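Local coordinates for protein NADP-dependent glyceraldehyde-3-phosphate dehydrogenase (Bacillus halodurans, PDB 3PRL) that probably oxidises glyceraldehyde 3-phosphate to 3-phosphoglycerate with NADP+, without using phosphate, as a member of the aldehyde dehydrogenase family, at residues R68-H71 with E72-D75; Y78-A81 with D82-E86; S111-A114 with D115-H119; G465-P468 with S469-M473. One frame throughout, in Å; residues are numbered along the deposited sequence.

Overall arrangement
All four contacts are local, each between consecutive pieces of chain around a helical turn, so none closes a long loop and none nests in or crosses another; they follow in series. Contact 1 forms the N-terminal turn of helix 70-86, and contact 2, its centre about 16 Å further on, covers the last turns of the same helix. Contact 3 lies midway along helix 103-124, packed against contact 2 with centres about 9 Å apart and joined to it by the salt bridge E85-R118. Contact 4, near the C terminus, is the short helix 466-472, which returns to touch contact 3 through I466 on I116 and so ties late chain to the early helices.

Contact 1 of 4, residues R68-H71 with E72-D75; sequences RPIH and ERVD
R68 meets E72 by folding back: with chi2 at -80° and chi3 near -71° the arginine chain bends twice, while E72 runs extended beyond CG. NE of R68 donates to OE1 of E72 at 2.7 Å, nearly along the C-O axis and within the guanidinium plane, and NH2 adds a weak second bond to the same oxygen. Both bonds fall on OE1, and the planes stand 63° apart, so this is not a flat two-oxygen pairing. OE2 lies beside CG and CD of the P69 ring, 3.5 Å from CG. P69 is the N-cap of helix 70-86, and its carbonyl O receives E72 N at 2.6 Å. CG1 of I70 rests 4.3 Å from CG1 of V74, both facing helix 103-124, whereas the buried R73 guanidinium turns to the carbonyls of K66 and V178. D135 of a second subunit accepts a hydrogen bond from H71 N. A water bridges H71 and D75, one turn apart, 2.8 Å from ND1 of H71 and donating to OD2 of D75, which probably eases the closeness of that oxygen to H71 O. Acidic E72 in the first turn probably interacts favourably with the helix dipole, and the R68 bridge is likely to offset part of its charge.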
loop_
_atom_site.group_PDB
_atom_site.type_symbol
_atom_site.label_atom_id
_atom_site.label_comp_id
_atom_site.label_asym_id
_atom_site.label_seq_id
_atom_site.Cartn_x
_atom_site.Cartn_y
_atom_site.Cartn_z
ATOM N N ARG D 68 5.426 -23.812 -7.242
ATOM C CA ARG D 68 4.540 -24.343 -6.199
ATOM C C ARG D 68 3.582 -23.267 -5.681
ATOM O O ARG D 68 4.003 -22.130 -5.426
ATOM C CB ARG D 68 5.324 -24.923 -5.025
ATOM C CG ARG D 68 6.325 -26.002 -5.403
ATOM C CD ARG D 68 5.658 -27.346 -5.597
ATOM N NE ARG D 68 5.205 -27.931 -4.334
ATOM C CZ ARG D 68 6.013 -28.448 -3.412
ATOM N NH1 ARG D 68 7.326 -28.443 -3.596
ATOM N NH2 ARG D 68 5.503 -28.972 -2.302
ATOM N N PRO D 69 2.288 -23.621 -5.521
ATOM C CA PRO D 69 1.346 -22.677 -4.907
ATOM C C PRO D 69 1.965 -22.049 -3.649
ATOM O O PRO D 69 2.431 -22.770 -2.763
ATOM C CB PRO D 69 0.148 -23.566 -4.544
ATOM C CG PRO D 69 0.172 -24.655 -5.573
ATOM C CD PRO D 69 1.630 -24.884 -5.922
ATOM N N ILE D 70 1.990 -20.718 -3.603
ATOM C CA ILE D 70 2.569 -19.966 -2.476
ATOM C C ILE D 70 2.188 -20.542 -1.097
ATOM O O ILE D 70 3.046 -20.652 -0.206
ATOM C CB ILE D 70 2.276 -18.427 -2.599
ATOM C CG1 ILE D 70 2.640 -17.662 -1.312
ATOM C CG2 ILE D 70 0.842 -18.171 -2.995
ATOM C CD1 ILE D 70 4.104 -17.177 -1.252
ATOM N N HIS D 71 0.930 -20.939 -0.922
ATOM C CA HIS D 71 0.537 -21.578 0.337
ATOM C C HIS D 71 1.396 -22.817 0.668
ATOM O O HIS D 71 1.681 -23.072 1.828
ATOM C CB HIS D 71 -0.978 -21.844 0.447
ATOM C CG HIS D 71 -1.461 -23.032 -0.324
ATOM N ND1 HIS D 71 -1.313 -24.325 0.129
ATOM C CD2 HIS D 71 -2.125 -23.121 -1.501
ATOM C CE1 HIS D 71 -1.838 -25.160 -0.747
ATOM N NE2 HIS D 71 -2.339 -24.454 -1.744
ATOM N N GLU D 72 1.835 -23.545 -0.356
ATOM C CA GLU D 72 2.712 -24.708 -0.165
ATOM C C GLU D 72 4.122 -24.287 0.255
ATOM O O GLU D 72 4.802 -25.016 0.988
ATOM C CB GLU D 72 2.777 -25.584 -1.425
ATOM C CG GLU D 72 1.480 -26.364 -1.742
ATOM C CD GLU D 72 1.612 -27.288 -2.957
ATOM O OE1 GLU D 72 2.734 -27.774 -3.235
ATOM O OE2 GLU D 72 0.582 -27.539 -3.631
ATOM N N ARG D 73 4.562 -23.118 -0.208
ATOM C CA ARG D 73 5.854 -22.603 0.233
ATOM C C ARG D 73 5.806 -22.148 1.696
ATOM O O ARG D 73 6.770 -22.369 2.436
ATOM C CB ARG D 73 6.367 -21.519 -0.708
ATOM C CG ARG D 73 6.672 -22.048 -2.115
ATOM C CD ARG D 73 7.543 -21.091 -2.926
ATOM N NE ARG D 73 6.846 -19.846 -3.239
ATOM C CZ ARG D 73 6.466 -19.460 -4.453
ATOM N NH1 ARG D 73 6.728 -20.205 -5.518
ATOM N NH2 ARG D 73 5.827 -18.312 -4.598
ATOM N N VAL D 74 4.682 -21.561 2.132
ATOM C CA VAL D 74 4.553 -21.143 3.545
ATOM C C VAL D 74 4.364 -22.298 4.542
ATOM O O VAL D 74 4.782 -22.185 5.698
ATOM C CB VAL D 74 3.437 -20.074 3.795
ATOM C CG1 VAL D 74 3.412 -19.049 2.682
ATOM C CG2 VAL D 74 2.083 -20.730 3.971
ATOM N N ASP D 75 3.722 -23.385 4.109
ATOM C CA ASP D 75 3.474 -24.520 4.994
ATOM C C ASP D 75 4.805 -25.150 5.408
ATOM O O ASP D 75 4.945 -25.607 6.535
ATOM C CB ASP D 75 2.576 -25.573 4.341
ATOM C CG ASP D 75 1.158 -25.062 4.052
ATOM O OD1 ASP D 75 0.533 -24.424 4.939
ATOM O OD2 ASP D 75 0.667 -25.324 2.927
HETATM O O HOH W 1 -1.764 -25.893 2.439
#

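Contact 2 of 4, residues Y78-A81 with D82-E86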
loop_
_atom_site.group_PDB
_atom_site.type_symbol
_atom_site.label_atom_id
_atom_site.label_comp_id
_atom_site.label_asym_id
_atom_site.label_seq_id
_atom_site.Cartn_x
_atom_site.Cartn_y
_atom_site.Cartn_z
ATOM N N TYR D 78 6.232 -22.861 8.219
ATOM C CA TYR D 78 5.505 -23.192 9.439
ATOM C C TYR D 78 6.075 -24.473 10.051
ATOM O O TYR D 78 6.410 -24.507 11.227
ATOM C CB TYR D 78 4.002 -23.400 9.160
ATOM C CG TYR D 78 3.209 -22.173 8.729
ATOM C CD1 TYR D 78 3.651 -20.890 9.014
ATOM C CD2 TYR D 78 1.985 -22.311 8.074
ATOM C CE1 TYR D 78 2.922 -19.773 8.634
ATOM C CE2 TYR D 78 1.243 -21.199 7.689
ATOM C CZ TYR D 78 1.721 -19.930 7.971
ATOM O OH TYR D 78 0.999 -18.816 7.596
ATOM N N ALA D 79 6.186 -25.523 9.226
ATOM C CA ALA D 79 6.689 -26.844 9.672
ATOM C C ALA D 79 8.108 -26.777 10.215
ATOM O O ALA D 79 8.425 -27.391 11.234
ATOM C CB ALA D 79 6.616 -27.868 8.539
ATOM N N TRP D 80 8.951 -26.006 9.534
ATOM C CA TRP D 80 10.332 -25.816 9.951
ATOM C C TRP D 80 10.360 -25.102 11.297
ATOM O O TRP D 80 11.085 -25.505 12.191
ATOM C CB TRP D 80 11.066 -25.013 8.877
ATOM C CG TRP D 80 12.495 -24.671 9.141
ATOM C CD1 TRP D 80 13.389 -25.347 9.928
ATOM C CD2 TRP D 80 13.215 -23.578 8.566
ATOM N NE1 TRP D 80 14.612 -24.730 9.885
ATOM C CE2 TRP D 80 14.535 -23.643 9.055
ATOM C CE3 TRP D 80 12.872 -22.557 7.671
ATOM C CZ2 TRP D 80 15.513 -22.714 8.693
ATOM C CZ3 TRP D 80 13.833 -21.634 7.319
ATOM C CH2 TRP D 80 15.141 -21.721 7.820
ATOM N N ALA D 81 9.550 -24.049 11.423
ATOM C CA ALA D 81 9.462 -23.257 12.652
ATOM C C ALA D 81 9.038 -24.126 13.825
ATOM O O ALA D 81 9.640 -24.048 14.910
ATOM C CB ALA D 81 8.506 -22.118 12.477
ATOM N N ASP D 82 8.013 -24.950 13.603
ATOM C CA ASP D 82 7.535 -25.874 14.636
ATOM C C ASP D 82 8.649 -26.798 15.130
ATOM O O ASP D 82 8.862 -26.927 16.337
ATOM C CB ASP D 82 6.341 -26.706 14.138
ATOM C CG ASP D 82 5.177 -25.847 13.646
ATOM O OD1 ASP D 82 5.221 -24.603 13.768
ATOM O OD2 ASP D 82 4.205 -26.427 13.124
ATOM N N LEU D 83 9.350 -27.432 14.195
ATOM C CA LEU D 83 10.438 -28.340 14.542
ATOM C C LEU D 83 11.586 -27.631 15.260
ATOM O O LEU D 83 12.209 -28.221 16.126
ATOM C CB LEU D 83 10.969 -29.098 13.312
ATOM C CG LEU D 83 10.052 -29.992 12.465
ATOM C CD1 LEU D 83 10.882 -30.895 11.536
ATOM C CD2 LEU D 83 9.078 -30.837 13.293
ATOM N N LEU D 84 11.881 -26.380 14.900
ATOM C CA LEU D 84 12.934 -25.650 15.621
ATOM C C LEU D 84 12.522 -25.412 17.084
ATOM O O LEU D 84 13.256 -25.740 18.010
ATOM C CB LEU D 84 13.327 -24.338 14.911
ATOM C CG LEU D 84 13.974 -24.395 13.510
ATOM C CD1 LEU D 84 14.079 -23.008 12.841
ATOM C CD2 LEU D 84 15.328 -25.061 13.494
ATOM N N GLU D 85 11.325 -24.873 17.276
ATOM C CA GLU D 85 10.745 -24.637 18.598
ATOM C C GLU D 85 10.761 -25.902 19.459
ATOM O O GLU D 85 11.171 -25.870 20.623
ATOM C CB GLU D 85 9.317 -24.159 18.394
ATOM C CG GLU D 85 8.520 -23.835 19.620
ATOM C CD GLU D 85 7.264 -23.095 19.222
ATOM O OE1 GLU D 85 6.195 -23.741 19.138
ATOM O OE2 GLU D 85 7.359 -21.885 18.931
ATOM N N GLU D 86 10.305 -27.002 18.863
ATOM C CA GLU D 86 10.400 -28.339 19.433
ATOM C C GLU D 86 11.825 -28.684 19.889
ATOM O O GLU D 86 12.009 -29.305 20.941
ATOM C CB GLU D 86 9.897 -29.364 18.405
ATOM C CG GLU D 86 9.940 -30.812 18.859
ATOM C CD GLU D 86 9.284 -31.768 17.871
ATOM O OE1 GLU D 86 8.170 -31.467 17.381
ATOM O OE2 GLU D 86 9.885 -32.833 17.599
#
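The packing of L84 over W80 is an i to i+4 CH-pi contact in the C-terminal half of helix 70-86, on the side that faces helices 103-124 and 192-204. CD1 of L84 sits over one face of the indole, 3.8 Å from the centroid of the five-membered ring and 26° off its normal, displaced toward the rim. Its closest ring atom is NE1 of W80, at 3.5 Å, and CG of L84 packs on CD1 of W80 at 3.8 Å. W80 can lie beside the following turn because its CG is anti to the backbone N (chi1 178°), and the indole N-H is satisfied by the carbonyl of M198 on helix 192-204. The underlying motif is a regular alpha-helix: D82 N bonds to Y78 O at 2.9 Å and E85 N to A81 O at 3.0 Å, the latter almost straight at 177°. Polar ends leave the apolar seam. In one of its two modelled conformers OH of Y78 bonds to D122, and E85 pairs with R118, both on helix 103-124. Carboxylate OD1 of D82 comes within 2.8 Å of Y78 O, an acceptor beside an acceptor, with the charge of R118 only weakly and distantly paired to it. L84 also touches I117, while L83 packs against D204 and A205.

Contact 3 of 4, residues S111-A114 with D115-H119; sequences SRTA and DIIRH
Backbone bonds carry most of the polar contact between 111-114 and 115-119: I116 N reaches R112 O at 2.8 Å and I117 N reaches T113 O at 2.9 Å. D115 N follows to S111 O at 3.2 Å. Within the second segment R118 swings back toward D115, where NH1 makes a weak bond to OD1 at 3.3 Å as part of a salt bridge. R118 NH2 has E85 of helix 70-86 as its stronger partner, so the guanidinium links two acids on neighbouring helices, and A114 O lies over one of its faces. Replacing D115 by an alanine would probably leave NH1 of R118 without this weak partner and the guanidinium somewhat less fixed, its E85 bridge remaining. These turns belong to helix 103-124, which packs on both helix 70-86 and helix 167-178 in the aldehyde dehydrogenase fold. T113 and I117 run alongside each other in the same direction, with CG2 of T113 3.7 Å from CD1 of I117; chi1 of T113 at -74° places that methyl anti to its own N and sends OG1 back to the carbonyl of E109. Both residues pack on L84. One turn apart, CD1 of I116 comes within 4.1 Å of CG of R112, whose NE is salt-bridged to D449. I116 and H119 continue outward to F137 of a third subunit.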
loop_
_atom_site.group_PDB
_atom_site.type_symbol
_atom_site.label_atom_id
_atom_site.label_comp_id
_atom_site.label_asym_id
_atom_site.label_seq_id
_atom_site.Cartn_x
_atom_site.Cartn_y
_atom_site.Cartn_z
ATOM N N SER D 111 14.099 -19.784 19.728
ATOM C CA SER D 111 12.683 -19.373 19.891
ATOM C C SER D 111 12.353 -18.240 18.945
ATOM O O SER D 111 11.366 -18.301 18.206
ATOM C CB SER D 111 12.373 -18.896 21.310
ATOM O OG SER D 111 12.638 -19.887 22.267
ATOM N N ARG D 112 13.196 -17.212 18.974
ATOM C CA ARG D 112 12.969 -16.018 18.175
ATOM C C ARG D 112 13.045 -16.369 16.693
ATOM O O ARG D 112 12.301 -15.808 15.897
ATOM C CB ARG D 112 13.956 -14.896 18.545
ATOM C CG ARG D 112 13.700 -13.561 17.823
ATOM C CD ARG D 112 14.486 -12.387 18.441
ATOM N NE ARG D 112 14.831 -11.380 17.437
ATOM C CZ ARG D 112 15.629 -10.328 17.647
ATOM N NH1 ARG D 112 16.182 -10.119 18.839
ATOM N NH2 ARG D 112 15.884 -9.478 16.651
ATOM N N THR D 113 13.942 -17.301 16.345
ATOM C CA THR D 113 14.129 -17.734 14.960
ATOM C C THR D 113 12.822 -18.265 14.357
ATOM O O THR D 113 12.430 -17.844 13.261
ATOM C CB THR D 113 15.300 -18.771 14.816
ATOM O OG1 THR D 113 16.564 -18.111 14.949
ATOM C CG2 THR D 113 15.273 -19.476 13.473
ATOM N N ALA D 114 12.155 -19.176 15.076
ATOM C CA ALA D 114 10.863 -19.734 14.636
ATOM C C ALA D 114 9.801 -18.656 14.534
ATOM O O ALA D 114 8.933 -18.699 13.662
ATOM C CB ALA D 114 10.393 -20.869 15.562
ATOM N N ASP D 115 9.893 -17.675 15.419
ATOM C CA ASP D 115 9.021 -16.517 15.368
ATOM C C ASP D 115 9.246 -15.691 14.106
ATOM O O ASP D 115 8.272 -15.218 13.504
ATOM C CB ASP D 115 9.202 -15.650 16.606
ATOM C CG ASP D 115 8.636 -16.294 17.862
ATOM O OD1 ASP D 115 7.851 -17.273 17.766
ATOM O OD2 ASP D 115 8.971 -15.802 18.953
ATOM N N ILE D 116 10.509 -15.524 13.700
ATOM C CA ILE D 116 10.834 -14.820 12.451
ATOM C C ILE D 116 10.391 -15.600 11.214
ATOM O O ILE D 116 9.907 -15.003 10.236
ATOM C CB ILE D 116 12.353 -14.473 12.327
ATOM C CG1 ILE D 116 12.718 -13.299 13.235
ATOM C CG2 ILE D 116 12.706 -14.062 10.915
ATOM C CD1 ILE D 116 14.171 -13.370 13.761
ATOM N N ILE D 117 10.555 -16.916 11.250
ATOM C CA ILE D 117 10.179 -17.774 10.141
ATOM C C ILE D 117 8.650 -17.788 9.935
ATOM O O ILE D 117 8.182 -17.766 8.795
ATOM C CB ILE D 117 10.748 -19.204 10.326
ATOM C CG1 ILE D 117 12.284 -19.183 10.221
ATOM C CG2 ILE D 117 10.131 -20.211 9.339
ATOM C CD1 ILE D 117 12.938 -20.381 10.813
ATOM N N ARG D 118 7.876 -17.812 11.025
ATOM C CA ARG D 118 6.411 -17.826 10.888
ATOM C C ARG D 118 5.888 -16.503 10.342
ATOM O O ARG D 118 5.054 -16.485 9.447
ATOM C CB ARG D 118 5.733 -18.194 12.205
ATOM C CG ARG D 118 6.017 -19.619 12.629
ATOM C CD ARG D 118 4.937 -20.136 13.522
ATOM N NE ARG D 118 5.490 -20.963 14.581
ATOM C CZ ARG D 118 5.882 -20.493 15.759
ATOM N NH1 ARG D 118 5.780 -19.190 16.033
ATOM N NH2 ARG D 118 6.373 -21.330 16.666
ATOM N N HIS D 119 6.412 -15.403 10.869
ATOM C CA HIS D 119 5.998 -14.052 10.488
ATOM C C HIS D 119 6.377 -13.693 9.058
ATOM O O HIS D 119 5.659 -12.937 8.402
ATOM C CB HIS D 119 6.591 -13.042 11.456
ATOM C CG HIS D 119 5.864 -11.738 11.475
ATOM N ND1 HIS D 119 4.859 -11.460 12.375
ATOM C CD2 HIS D 119 5.985 -10.643 10.691
ATOM C CE1 HIS D 119 4.398 -10.244 12.151
ATOM N NE2 HIS D 119 5.061 -9.730 11.132
#

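Contact 4 of 4, residues G465-P468 with S469-M473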
loop_
_atom_site.group_PDB
_atom_site.type_symbol
_atom_site.label_atom_id
_atom_site.label_comp_id
_atom_site.label_asym_id
_atom_site.label_seq_id
_atom_site.Cartn_x
_atom_site.Cartn_y
_atom_site.Cartn_z
ATOM N N GLY D 465 14.844 -6.765 7.773
ATOM C CA GLY D 465 13.597 -6.777 8.484
ATOM C C GLY D 465 12.717 -7.645 7.604
ATOM O O GLY D 465 13.092 -7.978 6.467
ATOM N N ILE D 466 11.546 -8.014 8.111
ATOM C CA ILE D 466 10.743 -9.063 7.468
ATOM C C ILE D 466 10.270 -8.723 6.060
ATOM O O ILE D 466 10.662 -9.405 5.105
ATOM C CB ILE D 466 9.561 -9.517 8.344
ATOM C CG1 ILE D 466 10.064 -10.061 9.680
ATOM C CG2 ILE D 466 8.689 -10.560 7.596
ATOM C CD1 ILE D 466 11.025 -11.223 9.571
ATOM N N LYS D 467 9.434 -7.691 5.922
ATOM C CA LYS D 467 8.972 -7.294 4.586
ATOM C C LYS D 467 10.092 -6.852 3.650
ATOM O O LYS D 467 10.130 -7.322 2.508
ATOM C CB LYS D 467 7.854 -6.250 4.590
ATOM C CG LYS D 467 7.227 -6.042 3.187
ATOM C CD LYS D 467 6.565 -4.670 3.029
ATOM C CE LYS D 467 5.085 -4.736 3.351
ATOM N NZ LYS D 467 4.228 -4.738 2.113
ATOM N N PRO D 468 10.981 -5.936 4.104
ATOM C CA PRO D 468 12.039 -5.440 3.206
ATOM C C PRO D 468 12.883 -6.584 2.656
ATOM O O PRO D 468 13.340 -6.516 1.509
ATOM C CB PRO D 468 12.894 -4.542 4.122
ATOM C CG PRO D 468 11.924 -4.076 5.161
ATOM C CD PRO D 468 11.001 -5.230 5.400
ATOM N N SER D 469 13.080 -7.620 3.478
ATOM C CA SER D 469 13.759 -8.837 3.055
ATOM C C SER D 469 13.066 -9.484 1.871
ATOM O O SER D 469 13.721 -9.848 0.901
ATOM C CB SER D 469 13.847 -9.840 4.212
ATOM O OG SER D 469 14.788 -9.348 5.155
ATOM N N LEU D 470 11.745 -9.620 1.939
ATOM C CA LEU D 470 10.991 -10.269 0.848
ATOM C C LEU D 470 11.159 -9.585 -0.502
ATOM O O LEU D 470 11.271 -10.267 -1.533
ATOM C CB LEU D 470 9.513 -10.384 1.214
ATOM C CG LEU D 470 9.308 -11.357 2.373
ATOM C CD1 LEU D 470 8.026 -11.089 3.101
ATOM C CD2 LEU D 470 9.326 -12.766 1.859
ATOM N N LEU D 471 11.173 -8.245 -0.475
ATOM C CA LEU D 471 11.346 -7.384 -1.650
ATOM C C LEU D 471 12.745 -7.479 -2.232
ATOM O O LEU D 471 12.944 -7.366 -3.449
ATOM C CB LEU D 471 11.063 -5.907 -1.280
ATOM C CG LEU D 471 9.606 -5.376 -1.286
ATOM C CD1 LEU D 471 8.563 -6.398 -0.863
ATOM C CD2 LEU D 471 9.430 -4.097 -0.451
ATOM N N SER D 472 13.724 -7.649 -1.355
ATOM C CA SER D 472 15.094 -7.762 -1.809
ATOM C C SER D 472 15.330 -9.137 -2.443
ATOM O O SER D 472 16.318 -9.330 -3.170
ATOM C CB SER D 472 16.048 -7.520 -0.647
ATOM O OG SER D 472 15.905 -8.542 0.314
ATOM N N MET D 473 14.397 -10.061 -2.199
ATOM C CA MET D 473 14.488 -11.435 -2.698
ATOM C C MET D 473 13.777 -11.636 -4.036
ATOM O O MET D 473 13.753 -12.742 -4.576
ATOM C CB MET D 473 13.886 -12.416 -1.686
ATOM C CG MET D 473 14.442 -12.325 -0.266
ATOM S SD MET D 473 16.048 -13.110 -0.019
ATOM C CE MET D 473 16.469 -12.563 1.635
#
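S469 meets G465 across the first turn of helix 466-472, and its side chain stays on the carbonyls behind it from base to tip. CB lies 3.0 Å from G465 O and 3.3 Å from I466 O. Beyond it, chi1 of -71° turns OG away from its own carbonyl carbon, on the side of the backbone N, and the hydroxyl points back along the helix to donate to G465 O at 2.5 Å. That oxygen also takes S469 N, at 3.0 Å, and the two donors arrive from opposite faces of the carbonyl plane, each tilted about 30° from it. One buried backbone acceptor is thus gripped twice by a single residue. A valine in place of S469 would probably deprive G465 O of its hydroxyl donor and put a methyl where a short polar bond is now made. The bond of a serine hydroxyl to the carbonyl four residues back is a well-known helix feature; here it adds to the normal backbone bond in the first turn of the short helix before strand 474-482. G465 is the N-cap residue, with a positive phi of 94°, at which a side chain would collide with the carbonyl O of the residue before. P468 O accepts S472 N at 3.1 Å and K467 O takes L471 N at 3.3 Å, whereas both bonds of L470 N, to I466 O and K467 O, are weak. L470 packs on V178 and E123, I466 on I116 and T120. S469 touches P175, its side chain about 6 Å from that of E259, the predicted active-site residue.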